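Local coordinates for ANGPTL4 C-terminal chain (Homo sapiens, PDB 6U1U), which is the C-terminal fibrinogen-like domain of a secreted protein that mediates inactivation of lipoprotein lipase and so regulates triglyceride clearance; here it binds palmitic acid, at residues A[170-175]-A[194-199]; A[93-98]-A[198-203]; A[52-57]-A[160-165]. All blocks are in the same frame, centred on the assembly; numbering follows the deposited sequence.

Contact 1 (A[170-175]-A[194-199]); sequences CSHSNL and IFWKTW. With PLM (palmitic acid), chain B.
A two-stranded antiparallel ribbon in the fibrinogen-like domain pairs Ser173 and Asn174 with Trp196 and Phe195, and the residues at its Ser171–Lys197 end help hold the head of a palmitic acid. Asn174 and Phe195 make the hydrogen-bonded pair: Asn174 N donates to Phe195 O (3.0 Å), and Phe195 N returns the bond to Asn174 O from well above the carbonyl plane. The ladder runs on past the non-hydrogen-bonded pair Ser173–Trp196 to a nearly straight bond from Lys197 N to His172 O (2.9 Å). On the face carrying Asn174, the Phe195 ring folds back over its partner strand. Its CG sits between the backbone N and the carbonyl carbon (chi1 73°), which lays one ring face against Ser173 CA and Asn174 N. The sheet face that bears Ser173 also carries Trp196, whose six-membered ring receives the edge of the His172 imidazole in a T-shaped stack, with centroids 5.1 Å apart and planes at 70°. His172 ND1 and Ser173 OG share a 2.7 Å hydrogen bond that fixes the imidazole's rotation, and Trp165 NE1 also bonds to that hydroxyl. Over one face of the imidazole passes the palmitic acid chain at C7; farther along, its atom CE reaches the edge of the indole at Trp196 CH2 (3.6 Å). Lys197, bent at chi3, brings NZ to both carboxyl oxygens, O1 at 3.1 Å and O2 at 3.2 Å, and to Ser171 O from above its carbonyl plane. Thr169 OG1 is a further partner of the fatty acid. The chemistry thus divides along the ligand: a lysine that would probably stabilise a carboxylate at the head, and an imidazole face and an indole edge against the alkyl chain behind it.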
loop_
_atom_site.group_PDB
_atom_site.type_symbol
_atom_site.label_atom_id
_atom_site.label_comp_id
_atom_site.label_asym_id
_atom_site.label_seq_id
_atom_site.Cartn_x
_atom_site.Cartn_y
_atom_site.Cartn_z
ATOM N N CYS A 170 1.566 -3.553 -15.085
ATOM C CA CYS A 170 1.936 -4.752 -14.356
ATOM C C CYS A 170 3.428 -4.770 -14.076
ATOM O O CYS A 170 3.966 -5.811 -13.695
ATOM C CB CYS A 170 1.478 -5.978 -15.152
ATOM S SG CYS A 170 0.924 -7.433 -14.201
ATOM N N SER A 171 4.104 -3.620 -14.232
ATOM C CA SER A 171 5.560 -3.557 -14.197
ATOM C C SER A 171 6.137 -2.465 -13.304
ATOM O O SER A 171 7.362 -2.287 -13.301
ATOM C CB SER A 171 6.111 -3.334 -15.626
ATOM O OG SER A 171 5.871 -4.477 -16.423
ATOM N N HIS A 172 5.310 -1.703 -12.579
ATOM C CA HIS A 172 5.816 -0.580 -11.790
ATOM C C HIS A 172 6.241 -1.012 -10.389
ATOM O O HIS A 172 7.363 -0.723 -9.940
ATOM C CB HIS A 172 4.749 0.517 -11.668
ATOM C CG HIS A 172 5.152 1.637 -10.764
ATOM N ND1 HIS A 172 4.907 1.634 -9.404
ATOM C CD2 HIS A 172 5.840 2.776 -11.020
ATOM C CE1 HIS A 172 5.417 2.728 -8.863
ATOM N NE2 HIS A 172 5.973 3.448 -9.830
ATOM N N SER A 173 5.345 -1.706 -9.692
ATOM C CA SER A 173 5.565 -2.089 -8.301
ATOM C C SER A 173 4.504 -3.092 -7.898
ATOM O O SER A 173 3.467 -3.216 -8.541
ATOM C CB SER A 173 5.477 -0.914 -7.349
ATOM O OG SER A 173 4.226 -0.250 -7.564
ATOM N N ASN A 174 4.785 -3.774 -6.788
ATOM C CA ASN A 174 3.819 -4.621 -6.109
ATOM C C ASN A 174 4.409 -4.940 -4.754
ATOM O O ASN A 174 5.253 -5.842 -4.632
ATOM C CB ASN A 174 3.529 -5.909 -6.886
ATOM C CG ASN A 174 2.567 -6.792 -6.142
ATOM O OD1 ASN A 174 1.983 -6.338 -5.151
ATOM N ND2 ASN A 174 2.384 -8.058 -6.599
ATOM N N LEU A 175 4.040 -4.185 -3.714
ATOM C CA LEU A 175 4.613 -4.497 -2.422
ATOM C C LEU A 175 3.856 -5.624 -1.718
ATOM O O LEU A 175 4.242 -6.029 -0.610
ATOM C CB LEU A 175 4.655 -3.234 -1.549
ATOM C CG LEU A 175 5.455 -2.089 -2.202
ATOM C CD1 LEU A 175 5.538 -0.928 -1.227
ATOM C CD2 LEU A 175 6.842 -2.569 -2.591
ATOM N N ILE A 194 7.964 -9.107 -4.422
ATOM C CA ILE A 194 7.777 -7.804 -3.778
ATOM C C ILE A 194 8.765 -6.858 -4.436
ATOM O O ILE A 194 9.969 -6.937 -4.167
ATOM C CB ILE A 194 8.030 -7.902 -2.276
ATOM C CG1 ILE A 194 7.061 -8.900 -1.657
ATOM C CG2 ILE A 194 7.892 -6.545 -1.566
ATOM C CD1 ILE A 194 7.397 -9.161 -0.202
ATOM N N PHE A 195 8.288 -5.957 -5.295
ATOM C CA PHE A 195 9.246 -5.161 -6.051
ATOM C C PHE A 195 8.800 -3.710 -6.138
ATOM O O PHE A 195 7.613 -3.386 -6.041
ATOM C CB PHE A 195 9.465 -5.743 -7.462
ATOM C CG PHE A 195 8.308 -5.539 -8.409
ATOM C CD1 PHE A 195 7.208 -6.406 -8.396
ATOM C CD2 PHE A 195 8.330 -4.495 -9.345
ATOM C CE1 PHE A 195 6.149 -6.198 -9.293
ATOM C CE2 PHE A 195 7.281 -4.308 -10.249
ATOM C CZ PHE A 195 6.205 -5.156 -10.219
ATOM N N TRP A 196 9.753 -2.835 -6.404
ATOM C CA TRP A 196 9.555 -1.397 -6.719
ATOM C C TRP A 196 10.591 -1.127 -7.820
ATOM O O TRP A 196 11.726 -0.984 -7.505
ATOM C CB TRP A 196 9.764 -0.510 -5.502
ATOM C CG TRP A 196 9.358 0.912 -5.706
ATOM C CD1 TRP A 196 10.104 1.919 -6.218
ATOM C CD2 TRP A 196 8.101 1.497 -5.356
ATOM N NE1 TRP A 196 9.403 3.077 -6.238
ATOM C CE2 TRP A 196 8.165 2.854 -5.721
ATOM C CE3 TRP A 196 6.932 1.002 -4.789
ATOM C CZ2 TRP A 196 7.107 3.721 -5.516
ATOM C CZ3 TRP A 196 5.887 1.856 -4.585
ATOM C CH2 TRP A 196 5.973 3.188 -4.963
ATOM N N LYS A 197 10.138 -1.040 -9.055
ATOM C CA LYS A 197 11.050 -1.169 -10.192
ATOM C C LYS A 197 12.130 -0.097 -10.176
ATOM O O LYS A 197 13.321 -0.404 -10.330
ATOM C CB LYS A 197 10.265 -1.127 -11.501
ATOM C CG LYS A 197 11.200 -1.227 -12.761
ATOM C CD LYS A 197 10.388 -1.467 -14.003
ATOM C CE LYS A 197 9.749 -0.164 -14.480
ATOM N NZ LYS A 197 8.652 -0.392 -15.489
ATOM N N THR A 198 11.753 1.145 -9.895
ATOM C CA THR A 198 12.701 2.256 -10.008
ATOM C C THR A 198 13.732 2.336 -8.889
ATOM O O THR A 198 14.658 3.147 -8.997
ATOM C CB THR A 198 11.952 3.590 -10.084
ATOM O OG1 THR A 198 11.074 3.715 -8.960
ATOM C CG2 THR A 198 11.139 3.665 -11.341
ATOM N N TRP A 199 13.631 1.535 -7.826
ATOM C CA TRP A 199 14.714 1.493 -6.843
ATOM C C TRP A 199 15.688 0.359 -7.174
ATOM O O TRP A 199 16.787 0.607 -7.675
ATOM C CB TRP A 199 14.164 1.399 -5.416
ATOM C CG TRP A 199 15.245 1.588 -4.382
ATOM C CD1 TRP A 199 16.266 2.503 -4.429
ATOM C CD2 TRP A 199 15.417 0.853 -3.161
ATOM N NE1 TRP A 199 17.071 2.370 -3.320
ATOM C CE2 TRP A 199 16.574 1.364 -2.528
ATOM C CE3 TRP A 199 14.725 -0.205 -2.553
ATOM C CZ2 TRP A 199 17.024 0.888 -1.301
ATOM C CZ3 TRP A 199 15.193 -0.690 -1.318
ATOM C CH2 TRP A 199 16.332 -0.149 -0.716
HETATM C C1 PLM B . 5.784 1.687 -15.229
HETATM O O1 PLM B . 5.637 0.471 -15.488
HETATM O O2 PLM B . 6.882 2.204 -14.985
HETATM C C2 PLM B . 4.559 2.591 -15.288
HETATM C C3 PLM B . 4.466 3.780 -14.380
HETATM C C4 PLM B . 3.035 4.050 -13.943
HETATM C C5 PLM B . 2.871 4.776 -12.635
HETATM C C6 PLM B . 1.579 4.484 -11.895
HETATM C C7 PLM B . 1.674 4.628 -10.398
HETATM C C8 PLM B . 0.666 3.865 -9.578
HETATM C C9 PLM B . 1.170 2.543 -9.116
HETATM C CA PLM B . 0.961 2.242 -7.691
HETATM C CB PLM B . 1.743 3.051 -6.733
HETATM C CC PLM B . 1.191 2.968 -5.366
HETATM C CD PLM B . 2.085 3.432 -4.301
HETATM C CE PLM B . 2.739 4.718 -4.628
HETATM C CF PLM B . 2.176 5.920 -3.975
HETATM C CG PLM B . 1.517 6.845 -4.942
HETATM O O HOH W 1 8.907 1.861 -9.675
HETATM O O HOH W 2 8.660 5.029 -9.198
#

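Contact 2 (A[93-98]-A[198-203])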
loop_
_atom_site.group_PDB
_atom_site.type_symbol
_atom_site.label_atom_id
_atom_site.label_comp_id
_atom_site.label_asym_id
_atom_site.label_seq_id
_atom_site.Cartn_x
_atom_site.Cartn_y
_atom_site.Cartn_z
ATOM N N LEU A 93 11.077 1.104 1.906
ATOM C CA LEU A 93 11.586 -0.113 1.289
ATOM C C LEU A 93 12.943 -0.462 1.878
ATOM O O LEU A 93 13.734 0.425 2.196
ATOM C CB LEU A 93 11.739 0.047 -0.239
ATOM C CG LEU A 93 10.583 0.743 -0.983
ATOM C CD1 LEU A 93 10.940 1.062 -2.453
ATOM C CD2 LEU A 93 9.313 -0.136 -0.922
ATOM N N ARG A 94 13.218 -1.772 2.013
ATOM C CA ARG A 94 14.498 -2.223 2.554
ATOM C C ARG A 94 15.043 -3.328 1.663
ATOM O O ARG A 94 14.293 -4.227 1.252
ATOM C CB ARG A 94 14.357 -2.724 4.009
ATOM C CG ARG A 94 15.697 -3.095 4.669
ATOM C CD ARG A 94 15.476 -3.788 6.013
ATOM N NE ARG A 94 14.581 -3.031 6.895
ATOM C CZ ARG A 94 13.812 -3.576 7.841
ATOM N NH1 ARG A 94 13.820 -4.900 8.034
ATOM N NH2 ARG A 94 13.032 -2.796 8.600
ATOM N N ASP A 95 16.341 -3.266 1.345
ATOM C CA ASP A 95 16.887 -4.314 0.502
ATOM C C ASP A 95 17.659 -5.281 1.384
ATOM O O ASP A 95 17.672 -5.166 2.611
ATOM C CB ASP A 95 17.732 -3.745 -0.659
ATOM C CG ASP A 95 19.036 -3.090 -0.201
ATOM O OD1 ASP A 95 19.494 -3.350 0.929
ATOM O OD2 ASP A 95 19.588 -2.299 -0.990
ATOM N N TRP A 96 18.281 -6.264 0.746
ATOM C CA TRP A 96 18.896 -7.337 1.517
ATOM C C TRP A 96 20.284 -6.982 2.014
ATOM O O TRP A 96 20.880 -7.768 2.764
ATOM C CB TRP A 96 18.932 -8.603 0.682
ATOM C CG TRP A 96 17.562 -9.238 0.608
ATOM C CD1 TRP A 96 16.627 -9.014 -0.350
ATOM C CD2 TRP A 96 16.986 -10.165 1.532
ATOM N NE1 TRP A 96 15.501 -9.744 -0.078
ATOM C CE2 TRP A 96 15.694 -10.464 1.064
ATOM C CE3 TRP A 96 17.433 -10.769 2.714
ATOM C CZ2 TRP A 96 14.846 -11.355 1.721
ATOM C CZ3 TRP A 96 16.588 -11.663 3.372
ATOM C CH2 TRP A 96 15.306 -11.945 2.877
ATOM N N ASP A 97 20.780 -5.808 1.667
ATOM C CA ASP A 97 21.986 -5.284 2.283
ATOM C C ASP A 97 21.689 -4.269 3.379
ATOM O O ASP A 97 22.605 -3.577 3.836
ATOM C CB ASP A 97 22.868 -4.662 1.220
ATOM C CG ASP A 97 23.505 -5.701 0.342
ATOM O OD1 ASP A 97 23.994 -6.702 0.901
ATOM O OD2 ASP A 97 23.501 -5.513 -0.894
ATOM N N GLY A 98 20.429 -4.143 3.787
ATOM C CA GLY A 98 20.065 -3.240 4.854
ATOM C C GLY A 98 19.842 -1.795 4.451
ATOM O O GLY A 98 19.534 -0.975 5.326
ATOM N N THR A 198 11.753 1.145 -9.895
ATOM C CA THR A 198 12.701 2.256 -10.008
ATOM C C THR A 198 13.732 2.336 -8.889
ATOM O O THR A 198 14.658 3.147 -8.997
ATOM C CB THR A 198 11.952 3.590 -10.084
ATOM O OG1 THR A 198 11.074 3.715 -8.960
ATOM C CG2 THR A 198 11.139 3.665 -11.341
ATOM N N TRP A 199 13.631 1.535 -7.826
ATOM C CA TRP A 199 14.714 1.493 -6.843
ATOM C C TRP A 199 15.688 0.359 -7.174
ATOM O O TRP A 199 16.787 0.607 -7.675
ATOM C CB TRP A 199 14.164 1.399 -5.416
ATOM C CG TRP A 199 15.245 1.588 -4.382
ATOM C CD1 TRP A 199 16.266 2.503 -4.429
ATOM C CD2 TRP A 199 15.417 0.853 -3.161
ATOM N NE1 TRP A 199 17.071 2.370 -3.320
ATOM C CE2 TRP A 199 16.574 1.364 -2.528
ATOM C CE3 TRP A 199 14.725 -0.205 -2.553
ATOM C CZ2 TRP A 199 17.024 0.888 -1.301
ATOM C CZ3 TRP A 199 15.193 -0.690 -1.318
ATOM C CH2 TRP A 199 16.332 -0.149 -0.716
ATOM N N ARG A 200 15.297 -0.891 -6.940
ATOM C CA ARG A 200 16.238 -1.991 -7.112
ATOM C C ARG A 200 16.001 -2.824 -8.357
ATOM O O ARG A 200 16.747 -3.788 -8.587
ATOM C CB ARG A 200 16.234 -2.899 -5.879
ATOM C CG ARG A 200 16.901 -2.273 -4.660
ATOM C CD ARG A 200 18.335 -1.902 -4.937
ATOM N NE ARG A 200 19.015 -1.366 -3.760
ATOM C CZ ARG A 200 19.644 -0.191 -3.739
ATOM N NH1 ARG A 200 19.679 0.568 -4.828
ATOM N NH2 ARG A 200 20.239 0.227 -2.629
ATOM N N GLY A 201 14.986 -2.514 -9.145
ATOM C CA GLY A 201 14.737 -3.226 -10.377
ATOM C C GLY A 201 13.440 -4.031 -10.322
ATOM O O GLY A 201 12.901 -4.341 -9.254
ATOM N N ARG A 202 12.961 -4.402 -11.514
ATOM C CA ARG A 202 11.705 -5.142 -11.643
ATOM C C ARG A 202 11.747 -6.474 -10.903
ATOM O O ARG A 202 10.738 -6.921 -10.361
ATOM C CB ARG A 202 11.383 -5.363 -13.127
ATOM C CG ARG A 202 10.250 -6.357 -13.436
ATOM C CD ARG A 202 8.907 -5.827 -12.975
ATOM N NE ARG A 202 7.790 -6.748 -13.184
ATOM C CZ ARG A 202 7.451 -7.697 -12.321
ATOM N NH1 ARG A 202 8.181 -7.895 -11.223
ATOM N NH2 ARG A 202 6.410 -8.479 -12.566
ATOM N N TYR A 203 12.893 -7.147 -10.869
ATOM C CA TYR A 203 12.878 -8.481 -10.288
ATOM C C TYR A 203 13.743 -8.597 -9.049
ATOM O O TYR A 203 14.166 -9.704 -8.697
ATOM C CB TYR A 203 13.312 -9.512 -11.317
ATOM C CG TYR A 203 12.546 -9.489 -12.629
ATOM C CD1 TYR A 203 12.842 -8.548 -13.624
ATOM C CD2 TYR A 203 11.559 -10.411 -12.888
ATOM C CE1 TYR A 203 12.190 -8.560 -14.835
ATOM C CE2 TYR A 203 10.879 -10.400 -14.077
ATOM C CZ TYR A 203 11.194 -9.481 -15.047
ATOM O OH TYR A 203 10.510 -9.477 -16.234
#
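Leu93, at the end of strand 87-94, meets the indole of Trp199 through its CB, which lies 3.7 Å from Trp199 CZ3, while its CD1 reaches the neighbouring CE3 at 4.0 Å. The leucine and the indole run antiparallel, alongside one another. At Arg94 the contact passes to the backbone: the carbonyl carbon lies in the plane of the indole at its rim, and the peptide N of Asp95 follows at the same edge, 3.7 Å from Trp199 CH2. The strand end is therefore met by the border of the six-membered ring. Asp95 comes next, and a chi1 of 68° turns its carboxylate toward Arg200. Arg200 grips it side-on, NE at 3.0 Å and NH2 at 3.1 Å, both donating to the one oxygen OD2; NE uses the anti lone pair of that oxygen. The two charged groups are turned only 27° from a common plane. The guanidinium itself lies over Trp199, with CE2 of the indole 3.6 Å above its centre, so the salt bridge and the aromatic surface together fix the arginine's plane. This joins a beta-strand end to the short, weakly bonded helix 197-200, after which Gly201 leaves helical angles with a positive phi. The other oxygen, Asp95 OD1, bonds back to its own loop: it accepts from Asp97 N at 2.9 Å in an Asx turn, and also from Asn99 N. Asp95 to Gly98 form a type I beta turn, closed by the backbone bond from Gly98 N to Asp95 O.

Contact 3 (A[52-57]-A[160-165]); sequences DFNRPW and SLSGGW
Asn54 OD1 receives the backbone N of Gly163 in a nearly straight bond of 3.0 Å (171° at the hydrogen), the donor tilted only 15° from the carbonyl plane. With CG anti to the backbone N (chi1 -170°), the amide of Asn54 reaches across to the other loop. Ser162 OG stands 3.4 Å from the same OD1, at best a weak and unsettled bond. Backbone follows side chain: Gly163 CA approaches Phe53 O at 3.4 Å in a CA-H...O contact, and one water donates to both Arg55 O (2.7 Å) and Gly163 O (2.8 Å). The loop that offers Asn54 is itself braced. Asp52 OD1 accepts from Asn54 N in an Asx turn, while Asp52 O is gripped by Arg55 through NE and NH2, NE at 2.7 Å; Asn54 is also the centre of an inverse gamma turn. Phe53 O is also hydrogen-bonded to Tyr60 OH, from helix 57-62, whose N-cap is Pro56. The contact thus joins the loop between strand 38-46 and helix 57-62 to the one leading from helix 157-160 toward strand 173-174, where Asn174 ND2 bonds to Ser162 O.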
loop_
_atom_site.group_PDB
_atom_site.type_symbol
_atom_site.label_atom_id
_atom_site.label_comp_id
_atom_site.label_asym_id
_atom_site.label_seq_id
_atom_site.Cartn_x
_atom_site.Cartn_y
_atom_site.Cartn_z
ATOM N N ASP A 52 0.607 -14.837 4.472
ATOM C CA ASP A 52 0.238 -15.034 3.071
ATOM C C ASP A 52 -0.489 -13.799 2.565
ATOM O O ASP A 52 -1.483 -13.387 3.164
ATOM C CB ASP A 52 -0.678 -16.262 2.973
ATOM C CG ASP A 52 -1.068 -16.632 1.541
ATOM O OD1 ASP A 52 -0.663 -15.975 0.570
ATOM O OD2 ASP A 52 -1.825 -17.616 1.389
ATOM N N PHE A 53 0.025 -13.171 1.500
ATOM C CA PHE A 53 -0.618 -11.998 0.919
ATOM C C PHE A 53 -1.373 -12.322 -0.356
ATOM O O PHE A 53 -2.007 -11.434 -0.949
ATOM C CB PHE A 53 0.436 -10.881 0.651
ATOM C CG PHE A 53 0.635 -9.960 1.829
ATOM C CD1 PHE A 53 1.231 -10.435 2.987
ATOM C CD2 PHE A 53 0.268 -8.613 1.762
ATOM C CE1 PHE A 53 1.429 -9.604 4.090
ATOM C CE2 PHE A 53 0.495 -7.749 2.849
ATOM C CZ PHE A 53 1.049 -8.241 4.015
ATOM N N ASN A 54 -1.402 -13.595 -0.767
ATOM C CA ASN A 54 -2.109 -13.911 -2.000
ATOM C C ASN A 54 -3.565 -14.218 -1.661
ATOM O O ASN A 54 -3.978 -15.374 -1.518
ATOM C CB ASN A 54 -1.442 -15.058 -2.738
ATOM C CG ASN A 54 -2.022 -15.210 -4.122
ATOM O OD1 ASN A 54 -2.177 -14.210 -4.847
ATOM N ND2 ASN A 54 -2.431 -16.432 -4.474
ATOM N N ARG A 55 -4.310 -13.136 -1.479
ATOM C CA ARG A 55 -5.727 -13.208 -1.061
ATOM C C ARG A 55 -6.662 -12.458 -2.008
ATOM O O ARG A 55 -6.226 -11.590 -2.714
ATOM C CB ARG A 55 -5.890 -12.692 0.365
ATOM C CG ARG A 55 -4.818 -13.177 1.320
ATOM C CD ARG A 55 -5.273 -13.226 2.751
ATOM N NE ARG A 55 -4.156 -13.549 3.598
ATOM C CZ ARG A 55 -4.256 -13.915 4.849
ATOM N NH1 ARG A 55 -5.447 -14.007 5.404
ATOM N NH2 ARG A 55 -3.171 -14.194 5.527
ATOM N N PRO A 56 -7.964 -12.777 -1.943
ATOM C CA PRO A 56 -8.970 -12.207 -2.801
ATOM C C PRO A 56 -9.439 -10.825 -2.340
ATOM O O PRO A 56 -9.062 -10.380 -1.332
ATOM C CB PRO A 56 -10.144 -13.194 -2.760
ATOM C CG PRO A 56 -9.801 -14.174 -1.677
ATOM C CD PRO A 56 -8.538 -13.706 -0.998
ATOM N N TRP A 57 -10.325 -10.255 -3.138
ATOM C CA TRP A 57 -10.839 -8.886 -2.925
ATOM C C TRP A 57 -11.346 -8.675 -1.498
ATOM O O TRP A 57 -10.980 -7.712 -0.895
ATOM C CB TRP A 57 -11.956 -8.602 -3.919
ATOM C CG TRP A 57 -12.460 -7.204 -3.814
ATOM C CD1 TRP A 57 -13.542 -6.758 -3.127
ATOM C CD2 TRP A 57 -11.850 -6.045 -4.388
ATOM N NE1 TRP A 57 -13.647 -5.404 -3.243
ATOM C CE2 TRP A 57 -12.626 -4.939 -4.015
ATOM C CE3 TRP A 57 -10.729 -5.840 -5.181
ATOM C CZ2 TRP A 57 -12.311 -3.650 -4.425
ATOM C CZ3 TRP A 57 -10.427 -4.575 -5.593
ATOM C CH2 TRP A 57 -11.207 -3.495 -5.218
ATOM N N SER A 160 -1.666 -13.039 -12.723
ATOM C CA SER A 160 -0.366 -13.406 -13.260
ATOM C C SER A 160 0.740 -13.143 -12.251
ATOM O O SER A 160 1.757 -13.831 -12.263
ATOM C CB SER A 160 -0.115 -12.674 -14.587
ATOM O OG SER A 160 0.500 -11.422 -14.390
ATOM N N LEU A 161 0.551 -12.188 -11.349
ATOM C CA LEU A 161 1.546 -11.969 -10.315
ATOM C C LEU A 161 1.073 -12.621 -9.016
ATOM O O LEU A 161 0.805 -13.830 -8.970
ATOM C CB LEU A 161 1.802 -10.466 -10.159
ATOM C CG LEU A 161 2.212 -9.737 -11.444
ATOM C CD1 LEU A 161 2.649 -8.269 -11.151
ATOM C CD2 LEU A 161 3.295 -10.485 -12.190
ATOM N N SER A 162 0.943 -11.836 -7.956
ATOM C CA SER A 162 0.497 -12.376 -6.677
ATOM C C SER A 162 0.000 -11.207 -5.843
ATOM O O SER A 162 0.523 -10.105 -5.961
ATOM C CB SER A 162 1.633 -13.079 -5.944
ATOM O OG SER A 162 1.197 -13.696 -4.741
ATOM N N GLY A 163 -1.002 -11.439 -5.018
ATOM C CA GLY A 163 -1.403 -10.374 -4.099
ATOM C C GLY A 163 -2.374 -9.393 -4.721
ATOM O O GLY A 163 -2.987 -9.631 -5.768
ATOM N N GLY A 164 -2.549 -8.276 -4.020
ATOM C CA GLY A 164 -3.457 -7.229 -4.462
ATOM C C GLY A 164 -2.711 -5.903 -4.506
ATOM O O GLY A 164 -1.883 -5.625 -3.649
ATOM N N TRP A 165 -2.982 -5.127 -5.542
ATOM C CA TRP A 165 -2.194 -3.905 -5.724
ATOM C C TRP A 165 -2.907 -2.947 -6.653
ATOM O O TRP A 165 -3.851 -3.307 -7.358
ATOM C CB TRP A 165 -0.793 -4.222 -6.289
ATOM C CG TRP A 165 0.227 -3.112 -6.155
ATOM C CD1 TRP A 165 0.880 -2.446 -7.173
ATOM C CD2 TRP A 165 0.751 -2.584 -4.932
ATOM N NE1 TRP A 165 1.776 -1.543 -6.648
ATOM C CE2 TRP A 165 1.710 -1.594 -5.279
ATOM C CE3 TRP A 165 0.494 -2.850 -3.582
ATOM C CZ2 TRP A 165 2.409 -0.849 -4.321
ATOM C CZ3 TRP A 165 1.217 -2.134 -2.603
ATOM C CH2 TRP A 165 2.160 -1.136 -2.977
HETATM O O HOH W 3 -5.247 -11.235 -5.238
#

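Contacts 1 and 3 are buried, whereas contact 2 is partly open to the surface. Contacts 1 and 3 meet at polar atoms: side-chain hydrogen bonds tie the two together, and Leu175 packs on Trp165, joining the ribbon to the loop before it. Contacts 1 and 2 share Thr198 and Trp199 on helix 197-200, and Trp196 packs on Leu93, while Phe195 makes a cation-pi pair with Arg202. Their chemistry differs accordingly: strand pairing, aromatic packing and binding of the fatty acid's head and chain in contact 1, a charged pair flanked by an indole in contact 2, and amide-to-backbone bonding between two loops in contact 3.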